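Local coordinates for YcaO (Methanopyrus kandleri, PDB 6CIB), which binds ATP-type nucleotides and magnesium and, as an archaeal YcaO enzyme, probably uses them to drive thioamidation of a peptide backbone, at residues Ala85-Glu90 with His134-Asp139. Sequence-based numbering, arbitrary orientation.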
ATOM      1  N   ALA A  85      -9.292   5.326 -10.333  1.00 27.26           N
ATOM      2  CA  ALA A  85      -8.309   4.571 -11.104  1.00 26.75           C
ATOM      3  C   ALA A  85      -8.865   3.946 -12.382  1.00 27.71           C
ATOM      4  O   ALA A  85      -8.089   3.507 -13.239  1.00 27.63           O
ATOM      5  CB  ALA A  85      -7.679   3.484 -10.241  1.00 26.10           C
ATOM      6  N   GLU A  86     -10.192   3.875 -12.495  1.00 27.59           N
ATOM      7  CA  GLU A  86     -10.832   3.357 -13.701  1.00 29.66           C
ATOM      8  C   GLU A  86     -10.450   4.226 -14.912  1.00 31.62           C
ATOM      9  O   GLU A  86     -10.395   5.462 -14.788  1.00 32.11           O
ATOM     10  CB  GLU A  86     -12.355   3.240 -13.518  1.00 29.47           C
ATOM     11  CG  GLU A  86     -12.745   2.054 -12.644  1.00 29.32           C
ATOM     12  CD  GLU A  86     -14.237   1.939 -12.334  1.00 30.10           C
ATOM     13  OE1 GLU A  86     -15.065   2.741 -12.822  1.00 29.98           O
ATOM     14  OE2 GLU A  86     -14.580   1.007 -11.587  1.00 31.26           O
ATOM     15  N   PRO A  87     -10.141   3.586 -16.065  1.00 32.63           N
ATOM     16  CA  PRO A  87      -9.694   4.293 -17.273  1.00 33.79           C
ATOM     17  C   PRO A  87     -10.556   5.497 -17.616  1.00 34.79           C
ATOM     18  O   PRO A  87     -11.786   5.413 -17.588  1.00 34.85           O
ATOM     19  CB  PRO A  87      -9.798   3.230 -18.361  1.00 33.86           C
ATOM     20  CG  PRO A  87      -9.528   1.965 -17.639  1.00 34.50           C
ATOM     21  CD  PRO A  87     -10.149   2.123 -16.276  1.00 33.53           C
ATOM     22  N   ARG A  88      -9.897   6.613 -17.907  1.00 36.27           N
ATOM     23  CA  ARG A  88     -10.589   7.851 -18.176  1.00 39.36           C
ATOM     24  C   ARG A  88      -9.991   8.470 -19.428  1.00 40.95           C
ATOM     25  O   ARG A  88      -8.828   8.906 -19.431  1.00 39.88           O
ATOM     26  CB  ARG A  88     -10.481   8.790 -16.975  1.00 40.57           C
ATOM     27  CG  ARG A  88     -11.819   9.280 -16.456  1.00 41.61           C
ATOM     28  CD  ARG A  88     -11.625  10.316 -15.363  1.00 42.05           C
ATOM     29  NE  ARG A  88     -10.927   9.757 -14.208  1.00 43.47           N
ATOM     30  CZ  ARG A  88     -10.151  10.446 -13.378  1.00 43.49           C
ATOM     31  NH1 ARG A  88      -9.947  11.744 -13.553  1.00 45.36           N
ATOM     32  NH2 ARG A  88      -9.570   9.826 -12.361  1.00 44.80           N
ATOM     33  N   GLU A  89     -10.794   8.478 -20.493  1.00 41.62           N
ATOM     34  CA  GLU A  89     -10.387   8.985 -21.808  1.00 44.42           C
ATOM     35  C   GLU A  89     -10.072  10.484 -21.768  1.00 44.01           C
ATOM     36  O   GLU A  89      -9.230  10.961 -22.529  1.00 43.93           O
ATOM     37  CB  GLU A  89     -11.466   8.657 -22.850  1.00 44.90           C
ATOM     38  CG  GLU A  89     -11.033   8.738 -24.307  1.00 47.40           C
ATOM     39  CD  GLU A  89      -9.920   7.773 -24.702  1.00 47.83           C
ATOM     40  OE1 GLU A  89      -9.896   6.601 -24.264  1.00 49.23           O
ATOM     41  OE2 GLU A  89      -9.062   8.197 -25.490  1.00 50.27           O
ATOM     42  N   GLU A  90     -10.739  11.192 -20.854  1.00 46.78           N
ATOM     43  CA  GLU A  90     -10.498  12.604 -20.529  1.00 52.38           C
ATOM     44  C   GLU A  90      -9.018  12.984 -20.434  1.00 52.27           C
ATOM     45  O   GLU A  90      -8.611  14.028 -20.954  1.00 53.21           O
ATOM     46  CB  GLU A  90     -11.164  12.951 -19.190  1.00 59.25           C
ATOM     47  CG  GLU A  90     -12.683  12.997 -19.201  1.00 69.92           C
ATOM     48  CD  GLU A  90     -13.225  14.343 -19.657  1.00 76.19           C
ATOM     49  OE1 GLU A  90     -13.637  15.143 -18.787  1.00 78.78           O
ATOM     50  OE2 GLU A  90     -13.231  14.605 -20.882  1.00 79.36           O
ATOM     51  N   HIS A 134      -6.558   1.135 -13.666  1.00 30.98           N
ATOM     52  CA  HIS A 134      -6.931  -0.235 -13.334  1.00 30.81           C
ATOM     53  C   HIS A 134      -8.458  -0.352 -13.377  1.00 31.38           C
ATOM     54  O   HIS A 134      -9.135   0.416 -12.698  1.00 31.80           O
ATOM     55  CB  HIS A 134      -6.412  -0.645 -11.952  1.00 30.42           C
ATOM     56  CG  HIS A 134      -6.691  -2.072 -11.612  1.00 30.77           C
ATOM     57  ND1 HIS A 134      -6.067  -3.122 -12.253  1.00 31.59           N
ATOM     58  CD2 HIS A 134      -7.546  -2.628 -10.719  1.00 30.03           C
ATOM     59  CE1 HIS A 134      -6.518  -4.264 -11.760  1.00 29.62           C
ATOM     60  NE2 HIS A 134      -7.416  -3.990 -10.830  1.00 29.60           N
ATOM     61  N   PRO A 135      -9.001  -1.305 -14.171  1.00 31.45           N
ATOM     62  CA  PRO A 135      -8.259  -2.256 -15.013  1.00 32.50           C
ATOM     63  C   PRO A 135      -7.938  -1.719 -16.409  1.00 34.64           C
ATOM     64  O   PRO A 135      -8.765  -1.034 -17.019  1.00 34.90           O
ATOM     65  CB  PRO A 135      -9.213  -3.457 -15.110  1.00 32.24           C
ATOM     66  CG  PRO A 135     -10.582  -2.893 -14.887  1.00 32.20           C
ATOM     67  CD  PRO A 135     -10.461  -1.522 -14.264  1.00 30.68           C
ATOM     68  N   TRP A 136      -6.732  -2.023 -16.890  1.00 33.93           N
ATOM     69  CA  TRP A 136      -6.341  -1.750 -18.266  1.00 35.36           C
ATOM     70  C   TRP A 136      -5.818  -3.053 -18.868  1.00 37.65           C
ATOM     71  O   TRP A 136      -4.887  -3.672 -18.327  1.00 37.80           O
ATOM     72  CB  TRP A 136      -5.291  -0.641 -18.324  1.00 34.12           C
ATOM     73  CG  TRP A 136      -4.993  -0.192 -19.712  1.00 34.09           C
ATOM     74  CD1 TRP A 136      -4.174  -0.812 -20.620  1.00 34.52           C
ATOM     75  CD2 TRP A 136      -5.522   0.961 -20.370  1.00 33.87           C
ATOM     76  NE1 TRP A 136      -4.155  -0.108 -21.798  1.00 34.45           N
ATOM     77  CE2 TRP A 136      -4.973   0.984 -21.675  1.00 34.80           C
ATOM     78  CE3 TRP A 136      -6.402   1.985 -19.985  1.00 33.01           C
ATOM     79  CZ2 TRP A 136      -5.279   1.991 -22.600  1.00 35.23           C
ATOM     80  CZ3 TRP A 136      -6.701   2.990 -20.900  1.00 33.55           C
ATOM     81  CH2 TRP A 136      -6.142   2.985 -22.194  1.00 34.63           C
ATOM     82  N   LEU A 137      -6.417  -3.468 -19.985  1.00 39.45           N
ATOM     83  CA  LEU A 137      -6.209  -4.831 -20.504  1.00 42.29           C
ATOM     84  C   LEU A 137      -5.324  -5.000 -21.745  1.00 44.54           C
ATOM     85  O   LEU A 137      -4.897  -6.120 -22.043  1.00 47.23           O
ATOM     86  CB  LEU A 137      -7.554  -5.543 -20.705  1.00 42.06           C
ATOM     87  CG  LEU A 137      -8.255  -6.065 -19.448  1.00 42.80           C
ATOM     88  CD1 LEU A 137      -9.686  -6.452 -19.787  1.00 43.80           C
ATOM     89  CD2 LEU A 137      -7.503  -7.247 -18.842  1.00 44.35           C
ATOM     90  N   GLY A 138      -5.054  -3.907 -22.457  1.00 45.11           N
ATOM     91  CA  GLY A 138      -4.299  -3.961 -23.720  1.00 51.65           C
ATOM     92  C   GLY A 138      -2.888  -4.553 -23.735  1.00 52.92           C
ATOM     93  O   GLY A 138      -2.513  -5.231 -24.694  1.00 55.06           O
ATOM     94  N   ASP A 139      -2.120  -4.330 -22.668  1.00 52.52           N
ATOM     95  CA  ASP A 139      -0.649  -4.443 -22.730  1.00 51.50           C
ATOM     96  C   ASP A 139       0.008  -5.759 -22.273  1.00 51.02           C
ATOM     97  O   ASP A 139      -0.673  -6.715 -21.887  1.00 50.15           O
ATOM     98  CB  ASP A 139      -0.015  -3.235 -22.025  1.00 52.15           C
ATOM     99  CG  ASP A 139      -0.349  -1.918 -22.708  1.00 53.24           C
ATOM    100  OD1 ASP A 139      -1.059  -1.932 -23.743  1.00 54.24           O
ATOM    101  OD2 ASP A 139       0.098  -0.864 -22.207  1.00 52.36           O
TER
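P87 sets its pyrrolidine ring against the loop H134-W136, with contacts spread over all three of its ring methylenes. P87 CB lies 4.0 Å from both CE3 and CZ3 of W136, on the benzene side of the indole. P87 CG pushes furthest in, 3.2 Å from P135 O, and also comes near W136 CE3. P87 CD faces P135 O as well and meets P135 CD at 4.2 Å. The indole reaches P87 because W136 carries CG anti to its backbone N (chi1 -172°), and the two side chains cross at a slant. With P87 replaced by an alanine, the CB contact with the indole could remain, but the loss of CG and CD would probably open a gap beside P135 O and P135 CD and free the backbone N-CA bond that the ring now restrains. The contact joins the loop that leaves helix 68-85 to the one running from strand 124-128 to strand 148-150 in the YcaO fold; E81 of that helix and L148 of that strand bind magnesium, and A85 packs close to L148. One nearly straight backbone hydrogen bond ties the loops, H134 N to A85 O (2.9 Å). Just beyond it, E86 CA makes a CH...O contact with H134 O at 3.5 Å. The E86 side chain passes H134 O with its CG, 4.0 Å away, and runs on extended to R52 and S54, which take OE2 by salt bridge and hydrogen bond. The H134-P135 peptide bond is cis, and P135 CB lies above one face of the H134 imidazole, offset toward its rim. From further along the same loop, S143 OG hydrogen-bonds both H134 ND1 and W136 N.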